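Local coordinates for protein PHOX (Pseudomonas fluorescens, PDB 4AMF) that hydrolyses phosphate monoesters as an alkaline phosphatase, using an unusual cofactor of oxo-bridged irons and calcium ions, at residues Lys267-Ala272 / Arg381-Val386; Asp288-Phe293 / Asn401-Glu406; Ala323-Gly328 / Thr377-Pro382. All blocks are in the same frame, centred on the assembly; numbering follows the deposited sequence.

Contact 1. Residues Lys267-Ala272 / Arg381-Val386; sequences KHENAA and RPEWIV. With CA (calcium ion), chain F; CA (calcium ion), chain G; ACP (phosphomethylphosphonic acid adenylate ester), chain C; FEO (mu-oxo-diiron), chain I.
Glu269 and Glu383, level with each other on two parallel strands that lie side by side, converge on one iron of the mu-oxo-diiron group. In Glu269, CB lies over the carbonyl of Glu383, and CG, anti to the backbone N (chi1 -178°), packs 3.4 Å from Glu383 C and close to Trp384 CD1. A bend at chi2 (100°) then turns the carboxylate to the metals: OE1 is 2.1 Å from iron FE2, while OE2 binds a calcium ion at 2.3 Å and lies 3.2 Å from Trp384 CD1, near the indole plane at its edge. Glu383 OE2 meets the same iron at 2.1 Å and, with OE1, grips a second calcium ion. The acidic oxygens thus crowd together, probably tolerated because metals share their charge. Arg381 NH2 adds an almost straight bond to O1B of the substrate analogue (2.7 Å, 175°). Farther along, the Asn270 amide clasps the backbone of Ile385: ND2 gives to Ile385 O, which lies in the amide plane, while OD1 accepts from Ile385 N (3.0 Å) from above its carbonyl plane. Strands 268-272 and 382-386, their axes 5.5 Å apart, are consistent with inner strands of a beta-propeller at its metal-filled centre; they are the two outermost strands of one sheet, with strands 280-287 and 394-398 next to them, and strands 174-179 and 474-479 also press on Trp384.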
loop_
_atom_site.group_PDB
_atom_site.type_symbol
_atom_site.label_atom_id
_atom_site.label_comp_id
_atom_site.label_asym_id
_atom_site.label_seq_id
_atom_site.Cartn_x
_atom_site.Cartn_y
_atom_site.Cartn_z
ATOM N N LYS A 267 8.974 6.152 -0.247
ATOM C CA LYS A 267 8.259 5.156 0.555
ATOM C C LYS A 267 6.901 4.966 -0.104
ATOM O O LYS A 267 5.867 5.549 0.266
ATOM C CB LYS A 267 8.247 5.584 2.026
ATOM C CG LYS A 267 9.654 5.873 2.556
ATOM C CD LYS A 267 9.696 6.039 4.036
ATOM C CE LYS A 267 11.074 6.473 4.444
ATOM N NZ LYS A 267 11.169 6.798 5.882
ATOM N N HIS A 268 6.962 4.181 -1.173
ATOM C CA HIS A 268 5.829 3.872 -2.030
ATOM C C HIS A 268 4.700 3.158 -1.336
ATOM O O HIS A 268 4.942 2.099 -0.771
ATOM C CB HIS A 268 6.287 2.988 -3.214
ATOM C CG HIS A 268 7.136 3.676 -4.214
ATOM N ND1 HIS A 268 6.597 4.332 -5.291
ATOM C CD2 HIS A 268 8.479 3.689 -4.332
ATOM C CE1 HIS A 268 7.621 4.766 -6.009
ATOM N NE2 HIS A 268 8.769 4.362 -5.508
ATOM N N GLU A 269 3.476 3.715 -1.372
ATOM C CA GLU A 269 2.310 3.041 -0.827
ATOM C C GLU A 269 1.670 2.123 -1.888
ATOM O O GLU A 269 1.751 0.931 -1.756
ATOM C CB GLU A 269 1.268 4.031 -0.307
ATOM C CG GLU A 269 0.065 3.338 0.315
ATOM C CD GLU A 269 0.054 3.249 1.815
ATOM O OE1 GLU A 269 0.896 3.911 2.465
ATOM O OE2 GLU A 269 -0.761 2.445 2.337
ATOM N N ASN A 270 1.071 2.675 -2.957
ATOM C CA ASN A 270 0.484 1.851 -4.015
ATOM C C ASN A 270 0.772 2.509 -5.358
ATOM O O ASN A 270 1.479 3.529 -5.415
ATOM C CB ASN A 270 -1.011 1.576 -3.800
ATOM C CG ASN A 270 -1.957 2.558 -4.413
ATOM O OD1 ASN A 270 -1.658 3.755 -4.477
ATOM N ND2 ASN A 270 -3.135 2.083 -4.860
ATOM N N ALA A 271 0.303 1.878 -6.430
ATOM C CA ALA A 271 0.571 2.336 -7.783
ATOM C C ALA A 271 -0.685 2.241 -8.579
ATOM O O ALA A 271 -1.145 1.127 -8.836
ATOM C CB ALA A 271 1.650 1.453 -8.382
ATOM N N ALA A 272 -1.337 3.383 -8.857
ATOM C CA ALA A 272 -2.621 3.367 -9.532
ATOM C C ALA A 272 -2.432 3.557 -11.002
ATOM O O ALA A 272 -1.928 4.599 -11.407
ATOM C CB ALA A 272 -3.509 4.473 -8.994
ATOM N N ARG A 381 0.473 12.696 4.484
ATOM C CA ARG A 381 0.618 11.247 4.343
ATOM C C ARG A 381 -0.231 10.582 3.275
ATOM O O ARG A 381 -1.226 9.911 3.563
ATOM C CB ARG A 381 0.375 10.561 5.683
ATOM C CG ARG A 381 1.454 10.835 6.705
ATOM C CD ARG A 381 1.236 9.965 7.898
ATOM N NE ARG A 381 1.379 8.560 7.508
ATOM C CZ ARG A 381 0.927 7.519 8.201
ATOM N NH1 ARG A 381 0.334 7.697 9.378
ATOM N NH2 ARG A 381 1.088 6.288 7.736
ATOM N N PRO A 382 0.130 10.775 2.006
ATOM C CA PRO A 382 -0.596 10.072 0.950
ATOM C C PRO A 382 -0.449 8.558 1.107
ATOM O O PRO A 382 0.678 8.047 1.153
ATOM C CB PRO A 382 0.009 10.607 -0.360
ATOM C CG PRO A 382 1.184 11.438 0.026
ATOM C CD PRO A 382 1.301 11.519 1.523
ATOM N N GLU A 383 -1.573 7.851 1.157
ATOM C CA GLU A 383 -1.561 6.402 1.163
ATOM C C GLU A 383 -2.136 5.926 -0.179
ATOM O O GLU A 383 -1.537 6.280 -1.204
ATOM C CB GLU A 383 -2.143 5.797 2.447
ATOM C CG GLU A 383 -1.223 6.058 3.636
ATOM C CD GLU A 383 -1.409 5.127 4.826
ATOM O OE1 GLU A 383 -2.348 5.383 5.598
ATOM O OE2 GLU A 383 -0.689 4.109 4.956
ATOM N N TRP A 384 -3.193 5.135 -0.237
ATOM C CA TRP A 384 -3.614 4.571 -1.508
ATOM C C TRP A 384 -4.220 5.599 -2.430
ATOM O O TRP A 384 -4.990 6.462 -1.992
ATOM C CB TRP A 384 -4.608 3.414 -1.333
ATOM C CG TRP A 384 -4.046 2.192 -0.706
ATOM C CD1 TRP A 384 -3.293 2.139 0.420
ATOM C CD2 TRP A 384 -4.485 0.850 -0.955
ATOM N NE1 TRP A 384 -3.124 0.833 0.818
ATOM C CE2 TRP A 384 -3.932 0.036 0.059
ATOM C CE3 TRP A 384 -5.308 0.257 -1.926
ATOM C CZ2 TRP A 384 -4.163 -1.325 0.122
ATOM C CZ3 TRP A 384 -5.631 -1.073 -1.786
ATOM C CH2 TRP A 384 -5.003 -1.864 -0.816
ATOM N N ILE A 385 -4.014 5.378 -3.733
ATOM C CA ILE A 385 -4.589 6.121 -4.839
ATOM C C ILE A 385 -5.389 5.124 -5.723
ATOM O O ILE A 385 -4.882 4.029 -6.025
ATOM C CB ILE A 385 -3.525 6.846 -5.668
ATOM C CG1 ILE A 385 -2.657 7.765 -4.756
ATOM C CG2 ILE A 385 -4.170 7.621 -6.814
ATOM C CD1 ILE A 385 -1.618 8.468 -5.417
ATOM N N VAL A 386 -6.600 5.501 -6.138
ATOM C CA VAL A 386 -7.392 4.707 -7.079
ATOM C C VAL A 386 -7.945 5.614 -8.164
ATOM O O VAL A 386 -8.158 6.802 -7.936
ATOM C CB VAL A 386 -8.496 3.869 -6.430
ATOM C CG1 VAL A 386 -7.898 2.824 -5.525
ATOM C CG2 VAL A 386 -9.457 4.731 -5.650
HETATM CA CA CA F . -1.381 1.343 4.252
HETATM CA CA CA G . -1.494 3.568 7.334
HETATM P PG ACP C . 1.568 2.229 7.284
HETATM O O1G ACP C . 0.061 1.735 7.387
HETATM O O2G ACP C . 2.471 1.006 6.660
HETATM O O3G ACP C . 1.668 3.569 6.485
HETATM P PB ACP C . 0.908 3.308 9.908
HETATM O O1B ACP C . 0.050 4.256 9.169
HETATM O O2B ACP C . 0.290 2.133 10.698
HETATM C C3B ACP C . 2.184 2.669 8.888
HETATM P PA ACP C . 2.081 4.245 12.410
HETATM O O1A ACP C . 2.903 3.042 12.665
HETATM O O2A ACP C . 0.977 4.652 13.334
HETATM O O3A ACP C . 1.572 4.289 10.939
HETATM O "O5'" ACP C . 3.067 5.573 12.450
HETATM C "C5'" ACP C . 2.638 6.839 11.926
HETATM C "C4'" ACP C . 3.614 7.355 10.899
HETATM O "O4'" ACP C . 4.837 7.731 11.563
HETATM C "C3'" ACP C . 4.026 6.436 9.752
HETATM O "O3'" ACP C . 4.177 7.196 8.551
HETATM C "C2'" ACP C . 5.331 5.824 10.263
HETATM O "O2'" ACP C . 6.150 5.401 9.181
HETATM C "C1'" ACP C . 5.933 6.991 11.053
HETATM N N9 ACP C . 6.782 6.607 12.175
HETATM C C8 ACP C . 6.625 5.537 13.018
HETATM N N7 ACP C . 7.543 5.448 13.949
HETATM C C5 ACP C . 8.368 6.536 13.701
HETATM C C6 ACP C . 9.570 6.974 14.297
HETATM N N6 ACP C . 10.213 6.302 15.257
HETATM N N1 ACP C . 10.146 8.093 13.799
HETATM C C2 ACP C . 9.565 8.710 12.763
HETATM N N3 ACP C . 8.449 8.374 12.108
HETATM C C4 ACP C . 7.901 7.270 12.622
HETATM FE FE1 FEO I . 2.094 0.425 4.652
HETATM FE FE2 FEO I . 1.318 3.706 4.473
HETATM O O FEO I . 0.776 1.829 4.517
HETATM O O HOH W 1 0.107 5.514 -3.277
HETATM O O HOH W 2 -1.256 -0.574 2.492
HETATM O O HOH W 3 -2.911 -0.390 5.107
HETATM O O HOH W 4 0.101 -0.702 5.139
HETATM O O HOH W 5 -2.980 5.005 8.356
#

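Contact 2. Residues Asp288-Phe293 / Asn401-Glu406; sequences DERGEF and NAKRGE. With ACP (phosphomethylphosphonic acid adenylate ester), chain C; FEO (mu-oxo-diiron), chain I.
Arg290 and Asn401 meet through two different first torsions. In Arg290, CG stands beside the backbone N (chi1 -73°), the chain runs straight through CG and then bends at chi3; in Asn401, CG is anti to the backbone N (chi1 -174°), which carries OD1 to the flank of the arginine stem. OD1 touches Arg290 CD at 3.1 Å and packs almost as near CG. These are carbon contacts, although OD1 also lies at the edge of the guanidinium, near its plane, and CD next to the charged group is probably polarised enough to suit an oxygen neighbour. Guanidinium and amide planes are 30° apart. The same OD1 accepts from Lys403 N (3.0 Å), the donor standing above the carbonyl plane. This is an Asx turn, and it sits inside a type I turn from Asn401 to Arg404, in the loop between two strands of a beta-propeller. Gly291 is the third residue of a type II turn, Glu289 to Glu292, at the corner where the segment 288-293 turns into strand 292-299. Asn401 ND2 faces elsewhere, bonded to Gln409 OE1 and Asp380 OD1. Lys403 crosses Arg290 at about a right angle, its CG 3.9 Å from Arg290 CD. Water joins the polar ends: one molecule, in the guanidinium plane at its edge, takes hydrogen bonds from Arg290 NH1 and Ala402 N, and another takes bonds from Arg290 NE (3.0 Å) and Lys403 NZ, sitting between two like charges. Beyond them, Arg290 NH1 and NH2 both approach O4' of the bound analogue, NH2 at 3.4 Å, and Asp288 OD2, at the inner end of the segment, reaches iron FE2 at 2.1 Å.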
loop_
_atom_site.group_PDB
_atom_site.type_symbol
_atom_site.label_atom_id
_atom_site.label_comp_id
_atom_site.label_asym_id
_atom_site.label_seq_id
_atom_site.Cartn_x
_atom_site.Cartn_y
_atom_site.Cartn_z
ATOM N N ASP A 288 4.364 7.696 1.446
ATOM C CA ASP A 288 3.704 7.774 2.738
ATOM C C ASP A 288 4.614 8.150 3.890
ATOM O O ASP A 288 5.099 7.315 4.658
ATOM C CB ASP A 288 2.903 6.540 3.055
ATOM C CG ASP A 288 2.132 6.715 4.352
ATOM O OD1 ASP A 288 2.016 7.852 4.823
ATOM O OD2 ASP A 288 1.709 5.720 4.911
ATOM N N GLU A 289 4.748 9.429 4.043
ATOM C CA GLU A 289 5.466 10.034 5.167
ATOM C C GLU A 289 4.914 11.441 5.402
ATOM O O GLU A 289 4.626 12.166 4.441
ATOM C CB GLU A 289 6.984 10.029 4.982
ATOM C CG GLU A 289 7.733 10.524 6.209
ATOM C CD GLU A 289 9.230 10.287 6.171
ATOM O OE1 GLU A 289 9.662 9.331 5.481
ATOM O OE2 GLU A 289 9.973 11.047 6.845
ATOM N N ARG A 290 4.709 11.814 6.658
ATOM C CA ARG A 290 4.224 13.164 6.948
ATOM C C ARG A 290 5.034 14.232 6.168
ATOM O O ARG A 290 6.257 14.277 6.241
ATOM C CB ARG A 290 4.357 13.485 8.438
ATOM C CG ARG A 290 3.367 12.793 9.351
ATOM C CD ARG A 290 3.566 13.258 10.787
ATOM N NE ARG A 290 4.672 12.560 11.425
ATOM C CZ ARG A 290 4.578 11.398 12.065
ATOM N NH1 ARG A 290 3.408 10.767 12.159
ATOM N NH2 ARG A 290 5.647 10.852 12.607
ATOM N N GLY A 291 4.327 15.034 5.411
ATOM C CA GLY A 291 4.900 16.136 4.671
ATOM C C GLY A 291 5.633 15.763 3.390
ATOM O O GLY A 291 6.343 16.604 2.822
ATOM N N GLU A 292 5.421 14.541 2.886
ATOM C CA GLU A 292 5.990 14.110 1.606
ATOM C C GLU A 292 4.956 14.268 0.465
ATOM O O GLU A 292 3.904 14.904 0.646
ATOM C CB GLU A 292 6.630 12.711 1.728
ATOM C CG GLU A 292 7.896 12.734 2.564
ATOM C CD GLU A 292 9.111 13.473 2.026
ATOM O OE1 GLU A 292 9.129 13.890 0.837
ATOM O OE2 GLU A 292 10.069 13.634 2.820
ATOM N N PHE A 293 5.277 13.792 -0.742
ATOM C CA PHE A 293 4.565 14.141 -1.955
ATOM C C PHE A 293 3.783 13.063 -2.692
ATOM O O PHE A 293 3.829 11.905 -2.324
ATOM C CB PHE A 293 5.566 14.799 -2.909
ATOM C CG PHE A 293 6.492 15.819 -2.288
ATOM C CD1 PHE A 293 5.990 16.921 -1.616
ATOM C CD2 PHE A 293 7.854 15.720 -2.451
ATOM C CE1 PHE A 293 6.857 17.879 -1.058
ATOM C CE2 PHE A 293 8.721 16.686 -1.912
ATOM C CZ PHE A 293 8.213 17.764 -1.233
ATOM N N ASN A 401 -1.800 13.673 9.740
ATOM C CA ASN A 401 -0.537 14.376 9.855
ATOM C C ASN A 401 -0.496 15.164 11.151
ATOM O O ASN A 401 -0.871 16.340 11.172
ATOM C CB ASN A 401 -0.235 15.294 8.684
ATOM C CG ASN A 401 1.155 15.891 8.777
ATOM O OD1 ASN A 401 1.916 15.671 9.719
ATOM N ND2 ASN A 401 1.515 16.658 7.769
ATOM N N ALA A 402 -0.063 14.493 12.210
ATOM C CA ALA A 402 0.069 15.093 13.542
ATOM C C ALA A 402 0.962 16.351 13.549
ATOM O O ALA A 402 0.822 17.195 14.445
ATOM C CB ALA A 402 0.592 14.064 14.531
ATOM N N LYS A 403 1.884 16.485 12.564
ATOM C CA LYS A 403 2.775 17.655 12.474
ATOM C C LYS A 403 2.253 18.760 11.555
ATOM O O LYS A 403 2.971 19.724 11.362
ATOM C CB LYS A 403 4.163 17.238 12.020
ATOM C CG LYS A 403 4.871 16.262 12.938
ATOM C CD LYS A 403 6.283 16.103 12.390
ATOM C CE LYS A 403 7.226 15.237 13.179
ATOM N NZ LYS A 403 8.585 15.294 12.574
ATOM N N ARG A 404 1.052 18.648 10.943
ATOM C CA ARG A 404 0.564 19.743 10.100
ATOM C C ARG A 404 0.446 21.011 10.984
ATOM O O ARG A 404 -0.062 20.927 12.114
ATOM C CB ARG A 404 -0.789 19.397 9.489
ATOM C CG ARG A 404 -1.430 20.461 8.588
ATOM C CD ARG A 404 -0.578 20.908 7.419
ATOM N NE ARG A 404 -0.235 19.799 6.536
ATOM C CZ ARG A 404 0.472 19.911 5.416
ATOM N NH1 ARG A 404 0.943 21.093 5.029
ATOM N NH2 ARG A 404 0.726 18.840 4.679
ATOM N N GLY A 405 0.965 22.136 10.475
ATOM C CA GLY A 405 0.995 23.398 11.207
ATOM C C GLY A 405 2.366 23.723 11.751
ATOM O O GLY A 405 2.617 24.895 12.062
ATOM N N GLU A 406 3.295 22.723 11.872
ATOM C CA GLU A 406 4.632 23.033 12.358
ATOM C C GLU A 406 5.366 23.807 11.255
ATOM O O GLU A 406 4.866 23.877 10.132
ATOM C CB GLU A 406 5.378 21.757 12.756
ATOM C CG GLU A 406 4.737 21.082 13.960
ATOM C CD GLU A 406 5.453 19.867 14.511
ATOM O OE1 GLU A 406 6.600 19.595 14.091
ATOM O OE2 GLU A 406 4.864 19.189 15.385
HETATM P PG ACP C . 1.568 2.229 7.284
HETATM O O1G ACP C . 0.061 1.735 7.387
HETATM O O2G ACP C . 2.471 1.006 6.660
HETATM O O3G ACP C . 1.668 3.569 6.485
HETATM P PB ACP C . 0.908 3.308 9.908
HETATM O O1B ACP C . 0.050 4.256 9.169
HETATM O O2B ACP C . 0.290 2.133 10.698
HETATM C C3B ACP C . 2.184 2.669 8.888
HETATM P PA ACP C . 2.081 4.245 12.410
HETATM O O1A ACP C . 2.903 3.042 12.665
HETATM O O2A ACP C . 0.977 4.652 13.334
HETATM O O3A ACP C . 1.572 4.289 10.939
HETATM O "O5'" ACP C . 3.067 5.573 12.450
HETATM C "C5'" ACP C . 2.638 6.839 11.926
HETATM C "C4'" ACP C . 3.614 7.355 10.899
HETATM O "O4'" ACP C . 4.837 7.731 11.563
HETATM C "C3'" ACP C . 4.026 6.436 9.752
HETATM O "O3'" ACP C . 4.177 7.196 8.551
HETATM C "C2'" ACP C . 5.331 5.824 10.263
HETATM O "O2'" ACP C . 6.150 5.401 9.181
HETATM C "C1'" ACP C . 5.933 6.991 11.053
HETATM N N9 ACP C . 6.782 6.607 12.175
HETATM C C8 ACP C . 6.625 5.537 13.018
HETATM N N7 ACP C . 7.543 5.448 13.949
HETATM C C5 ACP C . 8.368 6.536 13.701
HETATM C C6 ACP C . 9.570 6.974 14.297
HETATM N N6 ACP C . 10.213 6.302 15.257
HETATM N N1 ACP C . 10.146 8.093 13.799
HETATM C C2 ACP C . 9.565 8.710 12.763
HETATM N N3 ACP C . 8.449 8.374 12.108
HETATM C C4 ACP C . 7.901 7.270 12.622
HETATM FE FE1 FEO I . 2.094 0.425 4.652
HETATM FE FE2 FEO I . 1.318 3.706 4.473
HETATM O O FEO I . 0.776 1.829 4.517
HETATM O O HOH W 6 0.433 11.611 11.760
HETATM O O HOH W 7 7.430 13.269 10.598
HETATM O O HOH W 4 0.101 -0.702 5.139
#

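Contact 3. Residues Ala323-Gly328 / Thr377-Pro382; sequences ARFDAG and TRMDRP. With ACP (phosphomethylphosphonic acid adenylate ester), chain C.
Thr377 ties itself to strand 323-325 with two hydrogen bonds, one from its backbone and one to its side chain. Its N donates to Ala323 O in that carbonyl plane (3.1 Å, 162°), and its OG1 accepts from Phe325 N (2.8 Å, 167°). The hydroxyl can do this because it stands beside its own backbone N (chi1 -57°), facing the strand. A water adds a bridge, giving protons to both Ala323 O and Thr377 O. Packing comes next. Arg324 CG rests 3.4 Å from Thr377 OG1, while the arginine's polar end turns away to Val374 O and Gly375 O. Thr377 CB meets the Phe325 ring at its edge, near the ring plane. The third kind is Met-aromatic. Met379, bent at both chi2 and chi3, crosses Phe325 at about a right angle and brings its methyl CE to an off-centre CH-pi contact, 4.1 Å from the centroid of the Phe325 ring. Its SD lies obliquely, 3.7 Å from Phe325 CE1. Ile294 of strand 292-299 touches both side chains and helps enclose the pair. The contact joins the end of strand 318-325 to the segment running into strand 382-387, both strands belonging to one antiparallel sheet of the beta-propeller; that segment also places Arg381 at the analogue's phosphate.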
loop_
_atom_site.group_PDB
_atom_site.type_symbol
_atom_site.label_atom_id
_atom_site.label_comp_id
_atom_site.label_asym_id
_atom_site.label_seq_id
_atom_site.Cartn_x
_atom_site.Cartn_y
_atom_site.Cartn_z
ATOM N N ALA A 323 3.388 16.477 -7.622
ATOM C CA ALA A 323 2.249 17.384 -7.533
ATOM C C ALA A 323 2.479 18.639 -6.732
ATOM O O ALA A 323 3.085 18.600 -5.646
ATOM C CB ALA A 323 1.006 16.676 -6.981
ATOM N N ARG A 324 1.871 19.747 -7.218
ATOM C CA ARG A 324 1.767 20.995 -6.453
ATOM C C ARG A 324 0.301 21.312 -6.466
ATOM O O ARG A 324 -0.343 21.214 -7.513
ATOM C CB ARG A 324 2.581 22.150 -7.017
ATOM C CG ARG A 324 2.571 23.370 -6.087
ATOM C CD ARG A 324 3.150 24.578 -6.795
ATOM N NE ARG A 324 4.580 24.427 -6.979
ATOM C CZ ARG A 324 5.340 25.242 -7.706
ATOM N NH1 ARG A 324 4.804 26.288 -8.319
ATOM N NH2 ARG A 324 6.646 25.020 -7.815
ATOM N N PHE A 325 -0.261 21.644 -5.298
ATOM C CA PHE A 325 -1.666 21.962 -5.153
ATOM C C PHE A 325 -1.720 23.417 -4.687
ATOM O O PHE A 325 -0.873 23.837 -3.886
ATOM C CB PHE A 325 -2.294 21.095 -4.068
ATOM C CG PHE A 325 -2.327 19.614 -4.327
ATOM C CD1 PHE A 325 -1.216 18.825 -4.077
ATOM C CD2 PHE A 325 -3.432 19.021 -4.925
ATOM C CE1 PHE A 325 -1.239 17.460 -4.329
ATOM C CE2 PHE A 325 -3.453 17.648 -5.179
ATOM C CZ PHE A 325 -2.321 16.896 -4.976
ATOM N N ASP A 326 -2.691 24.164 -5.168
ATOM C CA ASP A 326 -2.867 25.545 -4.756
ATOM C C ASP A 326 -3.580 25.616 -3.375
ATOM O O ASP A 326 -3.872 24.582 -2.781
ATOM C CB ASP A 326 -3.614 26.333 -5.854
ATOM C CG ASP A 326 -5.086 26.045 -6.039
ATOM O OD1 ASP A 326 -5.660 25.311 -5.214
ATOM O OD2 ASP A 326 -5.641 26.453 -7.076
ATOM N N ALA A 327 -3.903 26.829 -2.915
ATOM C CA ALA A 327 -4.583 27.046 -1.620
ATOM C C ALA A 327 -6.063 26.666 -1.612
ATOM O O ALA A 327 -6.666 26.610 -0.538
ATOM C CB ALA A 327 -4.467 28.508 -1.216
ATOM N N GLY A 328 -6.676 26.529 -2.774
ATOM C CA GLY A 328 -8.085 26.221 -2.866
ATOM C C GLY A 328 -8.949 27.459 -2.640
ATOM O O GLY A 328 -8.437 28.584 -2.600
ATOM N N THR A 377 4.080 20.196 -3.236
ATOM C CA THR A 377 3.331 20.478 -2.014
ATOM C C THR A 377 3.521 19.341 -1.010
ATOM O O THR A 377 3.145 18.208 -1.303
ATOM C CB THR A 377 1.866 20.669 -2.308
ATOM O OG1 THR A 377 1.700 21.714 -3.267
ATOM C CG2 THR A 377 1.055 20.995 -1.063
ATOM N N ARG A 378 3.903 19.680 0.214
ATOM C CA ARG A 378 4.052 18.700 1.308
ATOM C C ARG A 378 2.643 18.292 1.731
ATOM O O ARG A 378 1.806 19.155 1.989
ATOM C CB ARG A 378 4.846 19.305 2.451
ATOM C CG ARG A 378 6.265 19.715 2.085
ATOM C CD ARG A 378 7.030 20.198 3.292
ATOM N NE ARG A 378 7.382 19.083 4.166
ATOM C CZ ARG A 378 8.046 19.181 5.309
ATOM N NH1 ARG A 378 8.413 20.373 5.774
ATOM N NH2 ARG A 378 8.336 18.094 6.007
ATOM N N MET A 379 2.370 16.961 1.785
ATOM C CA MET A 379 1.041 16.432 2.000
ATOM C C MET A 379 0.900 15.672 3.292
ATOM O O MET A 379 1.872 15.193 3.880
ATOM C CB MET A 379 0.656 15.468 0.847
ATOM C CG MET A 379 0.782 16.060 -0.553
ATOM S SD MET A 379 -0.325 17.472 -0.790
ATOM C CE MET A 379 -1.877 16.599 -0.874
ATOM N N ASP A 380 -0.378 15.549 3.727
ATOM C CA ASP A 380 -0.703 14.779 4.931
ATOM C C ASP A 380 -0.706 13.278 4.678
ATOM O O ASP A 380 -1.758 12.640 4.682
ATOM C CB ASP A 380 -2.073 15.201 5.501
ATOM C CG ASP A 380 -2.131 16.574 6.123
ATOM O OD1 ASP A 380 -1.069 17.205 6.265
ATOM O OD2 ASP A 380 -3.247 17.005 6.499
ATOM N N ARG A 381 0.473 12.696 4.484
ATOM C CA ARG A 381 0.618 11.247 4.343
ATOM C C ARG A 381 -0.231 10.582 3.275
ATOM O O ARG A 381 -1.226 9.911 3.563
ATOM C CB ARG A 381 0.375 10.561 5.683
ATOM C CG ARG A 381 1.454 10.835 6.705
ATOM C CD ARG A 381 1.236 9.965 7.898
ATOM N NE ARG A 381 1.379 8.560 7.508
ATOM C CZ ARG A 381 0.927 7.519 8.201
ATOM N NH1 ARG A 381 0.334 7.697 9.378
ATOM N NH2 ARG A 381 1.088 6.288 7.736
ATOM N N PRO A 382 0.130 10.775 2.006
ATOM C CA PRO A 382 -0.596 10.072 0.950
ATOM C C PRO A 382 -0.449 8.558 1.107
ATOM O O PRO A 382 0.678 8.047 1.153
ATOM C CB PRO A 382 0.009 10.607 -0.360
ATOM C CG PRO A 382 1.184 11.438 0.026
ATOM C CD PRO A 382 1.301 11.519 1.523
HETATM P PG ACP C . 1.568 2.229 7.284
HETATM O O1G ACP C . 0.061 1.735 7.387
HETATM O O2G ACP C . 2.471 1.006 6.660
HETATM O O3G ACP C . 1.668 3.569 6.485
HETATM P PB ACP C . 0.908 3.308 9.908
HETATM O O1B ACP C . 0.050 4.256 9.169
HETATM O O2B ACP C . 0.290 2.133 10.698
HETATM C C3B ACP C . 2.184 2.669 8.888
HETATM P PA ACP C . 2.081 4.245 12.410
HETATM O O1A ACP C . 2.903 3.042 12.665
HETATM O O2A ACP C . 0.977 4.652 13.334
HETATM O O3A ACP C . 1.572 4.289 10.939
HETATM O "O5'" ACP C . 3.067 5.573 12.450
HETATM C "C5'" ACP C . 2.638 6.839 11.926
HETATM C "C4'" ACP C . 3.614 7.355 10.899
HETATM O "O4'" ACP C . 4.837 7.731 11.563
HETATM C "C3'" ACP C . 4.026 6.436 9.752
HETATM O "O3'" ACP C . 4.177 7.196 8.551
HETATM C "C2'" ACP C . 5.331 5.824 10.263
HETATM O "O2'" ACP C . 6.150 5.401 9.181
HETATM C "C1'" ACP C . 5.933 6.991 11.053
HETATM N N9 ACP C . 6.782 6.607 12.175
HETATM C C8 ACP C . 6.625 5.537 13.018
HETATM N N7 ACP C . 7.543 5.448 13.949
HETATM C C5 ACP C . 8.368 6.536 13.701
HETATM C C6 ACP C . 9.570 6.974 14.297
HETATM N N6 ACP C . 10.213 6.302 15.257
HETATM N N1 ACP C . 10.146 8.093 13.799
HETATM C C2 ACP C . 9.565 8.710 12.763
HETATM N N3 ACP C . 8.449 8.374 12.108
HETATM C C4 ACP C . 7.901 7.270 12.622
HETATM O O HOH W 8 2.764 16.569 -3.643
#

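How the contacts relate
Contact 1 lies deepest, at the metal centre, and contacts 2 and 3 lie farther out: contact 3 is buried too, while contact 2 is partly exposed, with a lysine and waters on its exposed side. Chemistry follows place: carboxylates and metals in contact 1, arginine, amide and water in contact 2, backbone N-H bonds to a carbonyl and a hydroxyl and a Met-aromatic pair in contact 3. Contacts 1 and 3 share Arg381 and Pro382. Contact 1 joins contact 2 through the salt bridge from Arg381 to Asp288, and contact 2 joins contact 3 through one from Arg404 to Asp380. In sequence, both segments of contact 3 fall between the two of contact 2.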